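Local coordinates for extracellular solute-binding protein, family 1 (PDB 6G7N) that binds iron(III), probably as the extracellular solute-binding component of an ABC transporter that takes up iron, at residues I132-R135 against Y141-S144; G175-Q180 against S196-R201; A183-I188 against Q211-K216. One frame throughout, in Å; residues are numbered along the deposited sequence.

Interaction 1: I132-R135 against Y141-S144; sequences IVIR and YNQS. With FE (Fe (III) ion), chain E.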
loop_
_atom_site.group_PDB
_atom_site.type_symbol
_atom_site.label_atom_id
_atom_site.label_comp_id
_atom_site.label_asym_id
_atom_site.label_seq_id
_atom_site.Cartn_x
_atom_site.Cartn_y
_atom_site.Cartn_z
ATOM N N ILE A 132 -15.992 -13.569 -7.672
ATOM C CA ILE A 132 -14.993 -12.652 -7.083
ATOM C C ILE A 132 -14.530 -13.175 -5.739
ATOM O O ILE A 132 -15.342 -13.563 -4.892
ATOM C CB ILE A 132 -15.571 -11.241 -6.902
ATOM C CG1 ILE A 132 -16.056 -10.715 -8.237
ATOM C CG2 ILE A 132 -14.532 -10.302 -6.283
ATOM C CD1 ILE A 132 -16.506 -9.278 -8.268
ATOM N N VAL A 133 -13.211 -13.161 -5.509
ATOM C CA VAL A 133 -12.651 -13.412 -4.177
ATOM C C VAL A 133 -11.900 -12.151 -3.694
ATOM O O VAL A 133 -11.151 -11.509 -4.437
ATOM C CB VAL A 133 -11.763 -14.671 -4.125
ATOM C CG1 VAL A 133 -12.603 -15.944 -4.265
ATOM C CG2 VAL A 133 -10.657 -14.645 -5.141
ATOM N N ILE A 134 -12.101 -11.832 -2.423
ATOM C CA ILE A 134 -11.431 -10.701 -1.793
ATOM C C ILE A 134 -11.425 -10.960 -0.279
ATOM O O ILE A 134 -12.310 -11.624 0.263
ATOM C CB ILE A 134 -12.110 -9.354 -2.154
ATOM C CG1 ILE A 134 -11.264 -8.143 -1.711
ATOM C CG2 ILE A 134 -13.510 -9.260 -1.557
ATOM C CD1 ILE A 134 -11.732 -6.827 -2.314
ATOM N N ARG A 135 -10.416 -10.413 0.398
ATOM C CA ARG A 135 -10.297 -10.570 1.849
ATOM C C ARG A 135 -11.274 -9.670 2.601
ATOM O O ARG A 135 -12.031 -8.877 2.005
ATOM C CB ARG A 135 -8.855 -10.320 2.278
ATOM C CG ARG A 135 -8.433 -8.874 2.255
ATOM C CD ARG A 135 -6.963 -8.724 2.411
ATOM N NE ARG A 135 -6.450 -9.129 3.703
ATOM C CZ ARG A 135 -5.147 -9.108 4.006
ATOM N NH1 ARG A 135 -4.249 -8.730 3.090
ATOM N NH2 ARG A 135 -4.748 -9.486 5.207
ATOM N N TYR A 141 -6.001 -2.241 3.219
ATOM C CA TYR A 141 -5.922 -2.035 1.780
ATOM C C TYR A 141 -7.316 -1.870 1.170
ATOM O O TYR A 141 -7.551 -1.027 0.300
ATOM C CB TYR A 141 -5.195 -3.160 1.062
ATOM C CG TYR A 141 -3.901 -3.648 1.683
ATOM C CD1 TYR A 141 -2.994 -2.755 2.269
ATOM C CD2 TYR A 141 -3.553 -4.983 1.647
ATOM C CE1 TYR A 141 -1.812 -3.205 2.824
ATOM C CE2 TYR A 141 -2.349 -5.451 2.184
ATOM C CZ TYR A 141 -1.467 -4.562 2.756
ATOM O OH TYR A 141 -0.308 -5.011 3.313
ATOM N N ASN A 142 -8.232 -2.734 1.617
ATOM C CA ASN A 142 -9.608 -2.674 1.164
ATOM C C ASN A 142 -10.305 -1.406 1.659
ATOM O O ASN A 142 -11.073 -0.790 0.915
ATOM C CB ASN A 142 -10.384 -3.884 1.689
ATOM C CG ASN A 142 -10.092 -5.153 0.932
ATOM O OD1 ASN A 142 -9.603 -5.128 -0.209
ATOM N ND2 ASN A 142 -10.456 -6.303 1.539
ATOM N N GLN A 143 -10.085 -1.044 2.918
ATOM C CA GLN A 143 -10.671 0.180 3.442
ATOM C C GLN A 143 -10.229 1.388 2.600
ATOM O O GLN A 143 -11.036 2.253 2.256
ATOM C CB GLN A 143 -10.312 0.367 4.907
ATOM C CG GLN A 143 -10.945 -0.674 5.810
ATOM C CD GLN A 143 -10.401 -0.682 7.213
ATOM O OE1 GLN A 143 -9.589 0.155 7.586
ATOM N NE2 GLN A 143 -10.826 -1.655 7.995
ATOM N N SER A 144 -8.941 1.423 2.227
ATOM C CA SER A 144 -8.437 2.535 1.449
ATOM C C SER A 144 -9.009 2.572 0.029
ATOM O O SER A 144 -9.311 3.642 -0.496
ATOM C CB SER A 144 -6.897 2.525 1.443
ATOM O OG SER A 144 -6.453 2.932 2.737
HETATM FE FE FE E . 1.108 -5.995 2.396
#

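Interaction 2: G175-Q180 against S196-R201; sequences GNDTAQ and SYYLAR. With FE (Fe (III) ion), chain E; DAL (D-alanine), chain C.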
loop_
_atom_site.group_PDB
_atom_site.type_symbol
_atom_site.label_atom_id
_atom_site.label_comp_id
_atom_site.label_asym_id
_atom_site.label_seq_id
_atom_site.Cartn_x
_atom_site.Cartn_y
_atom_site.Cartn_z
ATOM N N GLY A 175 -8.892 -15.371 4.447
ATOM C CA GLY A 175 -7.466 -15.329 4.147
ATOM C C GLY A 175 -6.945 -13.957 3.742
ATOM O O GLY A 175 -7.711 -12.988 3.692
ATOM N N ASN A 176 -5.636 -13.901 3.460
ATOM C CA ASN A 176 -4.960 -12.654 3.118
ATOM C C ASN A 176 -4.918 -12.443 1.604
ATOM O O ASN A 176 -5.633 -13.126 0.851
ATOM C CB ASN A 176 -3.577 -12.654 3.792
ATOM C CG ASN A 176 -2.673 -13.753 3.306
ATOM O OD1 ASN A 176 -2.920 -14.370 2.275
ATOM N ND2 ASN A 176 -1.619 -14.024 4.073
ATOM N N ASP A 177 -4.157 -11.460 1.124
ATOM C CA ASP A 177 -4.157 -11.179 -0.305
ATOM C C ASP A 177 -3.613 -12.363 -1.111
ATOM O O ASP A 177 -4.125 -12.704 -2.158
ATOM C CB ASP A 177 -3.335 -9.917 -0.668
ATOM C CG ASP A 177 -4.124 -8.610 -0.666
ATOM O OD1 ASP A 177 -5.282 -8.566 -0.149
ATOM O OD2 ASP A 177 -3.574 -7.620 -1.199
ATOM N N THR A 178 -2.538 -12.967 -0.595
ATOM C CA THR A 178 -1.947 -14.132 -1.262
ATOM C C THR A 178 -2.957 -15.281 -1.380
ATOM O O THR A 178 -3.010 -15.983 -2.396
ATOM C CB THR A 178 -0.680 -14.556 -0.498
ATOM O OG1 THR A 178 0.252 -13.474 -0.541
ATOM C CG2 THR A 178 -0.086 -15.835 -1.040
ATOM N N ALA A 179 -3.773 -15.450 -0.350
ATOM C CA ALA A 179 -4.824 -16.468 -0.385
ATOM C C ALA A 179 -5.820 -16.191 -1.501
ATOM O O ALA A 179 -6.335 -17.137 -2.108
ATOM C CB ALA A 179 -5.525 -16.577 0.953
ATOM N N GLN A 180 -6.085 -14.912 -1.801
ATOM C CA GLN A 180 -7.016 -14.615 -2.900
ATOM C C GLN A 180 -6.387 -15.007 -4.239
ATOM O O GLN A 180 -7.054 -15.555 -5.107
ATOM C CB GLN A 180 -7.443 -13.148 -2.898
ATOM C CG GLN A 180 -7.875 -12.598 -1.557
ATOM C CD GLN A 180 -8.836 -13.457 -0.795
ATOM O OE1 GLN A 180 -9.838 -13.927 -1.333
ATOM N NE2 GLN A 180 -8.526 -13.678 0.482
ATOM N N SER A 196 -0.323 -5.535 -5.979
ATOM C CA SER A 196 0.576 -5.940 -7.047
ATOM C C SER A 196 1.764 -6.779 -6.563
ATOM O O SER A 196 2.135 -7.781 -7.203
ATOM C CB SER A 196 1.072 -4.648 -7.745
ATOM O OG SER A 196 1.600 -3.689 -6.817
ATOM N N TYR A 197 2.380 -6.356 -5.458
ATOM C CA TYR A 197 3.591 -6.992 -4.990
ATOM C C TYR A 197 3.380 -8.426 -4.533
ATOM O O TYR A 197 4.355 -9.179 -4.455
ATOM C CB TYR A 197 4.285 -6.136 -3.904
ATOM C CG TYR A 197 3.451 -5.874 -2.691
ATOM C CD1 TYR A 197 3.387 -6.759 -1.634
ATOM C CD2 TYR A 197 2.698 -4.710 -2.585
ATOM C CE1 TYR A 197 2.604 -6.490 -0.514
ATOM C CE2 TYR A 197 1.903 -4.439 -1.476
ATOM C CZ TYR A 197 1.810 -5.344 -0.445
ATOM O OH TYR A 197 0.975 -5.111 0.611
ATOM N N TYR A 198 2.150 -8.831 -4.220
ATOM C CA TYR A 198 1.921 -10.216 -3.803
ATOM C C TYR A 198 2.042 -11.178 -4.986
ATOM O O TYR A 198 2.468 -12.326 -4.806
ATOM C CB TYR A 198 0.574 -10.393 -3.084
ATOM C CG TYR A 198 0.517 -9.731 -1.736
ATOM C CD1 TYR A 198 1.321 -10.151 -0.686
ATOM C CD2 TYR A 198 -0.322 -8.647 -1.512
ATOM C CE1 TYR A 198 1.265 -9.532 0.539
ATOM C CE2 TYR A 198 -0.367 -8.017 -0.282
ATOM C CZ TYR A 198 0.438 -8.450 0.739
ATOM O OH TYR A 198 0.415 -7.808 1.956
ATOM N N LEU A 199 1.650 -10.752 -6.186
ATOM C CA LEU A 199 1.858 -11.604 -7.345
ATOM C C LEU A 199 3.346 -11.672 -7.691
ATOM O O LEU A 199 3.878 -12.759 -7.975
ATOM C CB LEU A 199 1.030 -11.139 -8.538
ATOM C CG LEU A 199 1.116 -12.020 -9.767
ATOM C CD1 LEU A 199 0.640 -13.459 -9.516
ATOM C CD2 LEU A 199 0.319 -11.411 -10.910
ATOM N N ALA A 200 4.013 -10.516 -7.656
ATOM C CA ALA A 200 5.458 -10.486 -7.851
ATOM C C ALA A 200 6.220 -11.392 -6.891
ATOM O O ALA A 200 7.196 -12.057 -7.262
ATOM C CB ALA A 200 5.946 -9.066 -7.791
ATOM N N ARG A 201 5.780 -11.402 -5.633
ATOM C CA ARG A 201 6.411 -12.231 -4.618
ATOM C C ARG A 201 6.353 -13.721 -5.007
ATOM O O ARG A 201 7.357 -14.440 -4.875
ATOM C CB ARG A 201 5.736 -12.005 -3.287
ATOM C CG ARG A 201 6.416 -12.675 -2.138
ATOM C CD ARG A 201 5.663 -12.429 -0.841
ATOM N NE ARG A 201 5.633 -11.019 -0.423
ATOM C CZ ARG A 201 5.029 -10.609 0.683
ATOM N NH1 ARG A 201 4.351 -11.480 1.430
ATOM N NH2 ARG A 201 5.069 -9.339 1.055
HETATM FE FE FE E . 1.108 -5.995 2.396
HETATM N N DAL C . 1.841 -6.627 4.398
HETATM C CA DAL C . 3.315 -6.347 4.453
HETATM C CB DAL C . 3.734 -5.985 5.869
HETATM C C DAL C . 3.755 -5.313 3.469
HETATM O O DAL C . 2.896 -4.933 2.648
HETATM O OXT DAL C . 4.946 -4.903 3.531
HETATM O O HOH W 1 2.487 -13.505 -2.240
#

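Interaction 3: A183-I188 against Q211-K216; sequences AVAAGI and QAVADK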
loop_
_atom_site.group_PDB
_atom_site.type_symbol
_atom_site.label_atom_id
_atom_site.label_comp_id
_atom_site.label_asym_id
_atom_site.label_seq_id
_atom_site.Cartn_x
_atom_site.Cartn_y
_atom_site.Cartn_z
ATOM N N ALA A 183 -6.659 -18.664 -4.634
ATOM C CA ALA A 183 -8.041 -19.043 -4.907
ATOM C C ALA A 183 -8.393 -18.774 -6.367
ATOM O O ALA A 183 -9.119 -19.558 -6.991
ATOM C CB ALA A 183 -8.992 -18.329 -3.954
ATOM N N VAL A 184 -7.890 -17.678 -6.927
ATOM C CA VAL A 184 -8.087 -17.396 -8.350
ATOM C C VAL A 184 -7.403 -18.463 -9.224
ATOM O O VAL A 184 -8.009 -19.007 -10.149
ATOM C CB VAL A 184 -7.597 -15.983 -8.698
ATOM C CG1 VAL A 184 -7.559 -15.747 -10.192
ATOM C CG2 VAL A 184 -8.481 -14.928 -8.031
ATOM N N ALA A 185 -6.158 -18.806 -8.901
ATOM C CA ALA A 185 -5.431 -19.855 -9.629
ATOM C C ALA A 185 -6.179 -21.184 -9.567
ATOM O O ALA A 185 -6.209 -21.925 -10.558
ATOM C CB ALA A 185 -4.026 -20.037 -9.058
ATOM N N ALA A 186 -6.752 -21.497 -8.404
ATOM C CA ALA A 186 -7.425 -22.799 -8.167
ATOM C C ALA A 186 -8.843 -22.880 -8.712
ATOM O O ALA A 186 -9.458 -23.931 -8.645
ATOM C CB ALA A 186 -7.461 -23.097 -6.692
ATOM N N GLY A 187 -9.380 -21.772 -9.194
ATOM C CA GLY A 187 -10.724 -21.750 -9.752
ATOM C C GLY A 187 -11.839 -21.503 -8.764
ATOM O O GLY A 187 -13.015 -21.580 -9.137
ATOM N N ILE A 188 -11.514 -21.186 -7.517
ATOM C CA ILE A 188 -12.527 -20.846 -6.517
ATOM C C ILE A 188 -13.194 -19.518 -6.914
ATOM O O ILE A 188 -14.409 -19.336 -6.760
ATOM C CB ILE A 188 -11.871 -20.781 -5.121
ATOM C CG1 ILE A 188 -11.392 -22.183 -4.713
ATOM C CG2 ILE A 188 -12.821 -20.189 -4.096
ATOM C CD1 ILE A 188 -10.504 -22.210 -3.508
ATOM N N GLN A 211 5.546 -20.593 -8.110
ATOM C CA GLN A 211 5.707 -20.238 -9.517
ATOM C C GLN A 211 4.516 -20.740 -10.360
ATOM O O GLN A 211 4.062 -20.036 -11.255
ATOM C CB GLN A 211 7.065 -20.751 -10.065
ATOM N N ALA A 212 3.991 -21.928 -10.036
ATOM C CA ALA A 212 2.853 -22.497 -10.766
ATOM C C ALA A 212 1.588 -21.684 -10.568
ATOM O O ALA A 212 0.865 -21.421 -11.523
ATOM C CB ALA A 212 2.622 -23.958 -10.394
ATOM N N VAL A 213 1.357 -21.225 -9.338
ATOM C CA VAL A 213 0.246 -20.318 -9.059
ATOM C C VAL A 213 0.431 -19.043 -9.865
ATOM O O VAL A 213 -0.499 -18.579 -10.540
ATOM C CB VAL A 213 0.145 -19.982 -7.538
ATOM C CG1 VAL A 213 -0.788 -18.799 -7.273
ATOM C CG2 VAL A 213 -0.333 -21.187 -6.759
ATOM N N ALA A 214 1.626 -18.466 -9.801
ATOM C CA ALA A 214 1.863 -17.188 -10.467
ATOM C C ALA A 214 1.651 -17.237 -11.970
ATOM O O ALA A 214 1.109 -16.311 -12.549
ATOM C CB ALA A 214 3.243 -16.665 -10.132
ATOM N N ASP A 215 2.009 -18.355 -12.584
ATOM C CA ASP A 215 1.841 -18.524 -14.019
ATOM C C ASP A 215 0.379 -18.592 -14.464
ATOM O O ASP A 215 0.099 -18.324 -15.615
ATOM C CB ASP A 215 2.516 -19.821 -14.457
ATOM N N LYS A 216 -0.515 -18.946 -13.541
ATOM C CA LYS A 216 -1.956 -19.060 -13.799
ATOM C C LYS A 216 -2.755 -17.777 -13.600
ATOM O O LYS A 216 -3.952 -17.745 -13.948
ATOM C CB LYS A 216 -2.572 -20.114 -12.880
ATOM C CG LYS A 216 -2.131 -21.520 -13.241
ATOM C CD LYS A 216 -2.591 -22.540 -12.226
ATOM C CE LYS A 216 -2.327 -23.962 -12.703
ATOM N NZ LYS A 216 -3.511 -24.423 -13.464
#

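Interaction 1: I132-R135 against Y141-S144
I134 and N142 reach for each other from opposite directions, a methyl-tipped chain against an amide. CD1 of I134 ends 3.4 Å from N142 OD1, carried there because its CG1 lies across CB from the backbone N (chi1 -169°) and the chain stays extended. The nitrogen end of the amide meets the next residue instead, with N142 ND2 3.3 Å from R135 CG. These carbon contacts are packing; the buried amide has clear partners in R103 NH2 (to OD1) and the carbonyl of S136 (from ND2). R135 O accepts from W315 NE1.

The charged group meets the helix through an aromatic ring. The R135 chain bends at CG-CD and brings NH1 to 3.9 Å from Y141 CE2, the guanidinium and ring planes 79° apart, well away from a parallel stack. NH1 also makes a long, weak ion pair with D177.

Beyond the ring, Y141 OH binds iron(III) at 2.0 Å, next to the other two tyrosine ligands, Y197 and Y198. R135, R101 and R103 all touch Y141, and these arginines and the ferric ion itself would be expected to favour its phenolate form, with D177 offsetting part of the positive charge.

Interaction 2: G175-Q180 against S196-R201
The Y198 ring is met obliquely by D177 and T178, while Y197 CE1 sits 3.2 Å above one of its faces, offset toward the rim. At the ring's edge, near its plane, lies the D-alanine nitrogen, and Y198 CD1 lies over the centre of one face of the R201 guanidinium. The iron lies in the plane of the Y197 ring, at its edge.

CG of Y198, anti to its carbonyl carbon (chi1 -69°), turns the ring toward helix 177-186. Both D177 CB and OD2 come within 3.4 Å of Y198 CD2, the carboxylate plane standing 79° from the ring. OD2 makes a salt bridge with R103 and accepts from N195 N. With an alanine here, R103 would probably lose its charge partner, the backbone N of N195 its acceptor, and the ring its contact with OD2. A water bridges T178 OG1 and Y198 O, donating to the carbonyl.

Y197 OH and Y198 OH each bind iron(III) at 2.0 Å; D-alanine chelates it through N and O.

The contact sets the first turn of helix 177-186, capped by N176, against the start of helix 196-204. Strand 191-195 runs between them in sequence; S196 and L199 pack on M219 of strand 217-220.

Interaction 3: A183-I188 against Q211-K216
A185 puts its methyl group between two side chains of helix 208-216, those of V213 and K216. A185 CB is 3.9 Å from V213 CG1, an ordinary apolar contact, and 4.1 Å from K216 CB. V213 offers that branch because CG1 is anti to its backbone N (chi1 167°). K216 comes from the last turn, and its aliphatic chain runs past the backbone of A185, with CD 4.0 Å from A185 O, before turning at the final torsion, chi4 -90°, toward the ammonium.

No hydrogen bond spans the two segments, so the direct contact between them is van der Waals packing. The alanine allows a close approach: the CA atoms of A185 and K216 are 5.5 Å apart. The contact lies at the surface, with K216 on its outer side.

Helix 177-186 stops just beyond A185 in a Schellman motif. I188 N reaches back to A183 O over 2.9 Å and G187 N to V184 O over 3.2 Å. G187 takes a positive phi of 88°, at which a CB would be jammed against the carbonyl O of A186, so glycine suits the turn.

Around the pair, V184 O also accepts from N108 ND2, and the backbone of K216 bonds to K109, so both helix ends are tied to the region at the close of strand 96-108. On the other helix, V213 and A214 pack on L202 of helix 196-204, so helix 208-216 touches both that helix and the end of helix 177-186.

From the N terminus, interaction 1 comes first and closes the shortest loop, five residues between 132-135 and 141-144. It is complete before the other two begin. Those two cross: both have their first segment on or at the start of helix 177-186, and 175-180 finds its partner 196-201 before 183-188 finds 211-216, so one helix is gripped near each end by two successive helices. Strand 191-195, inside both loops, pairs in parallel with 132-133 and thereby brings the first contact alongside. Interactions 1 and 2 meet at the iron, where their tyrosine oxygens converge; interaction 3 lies away from it, though V133 packs on V184 and L199 on A214.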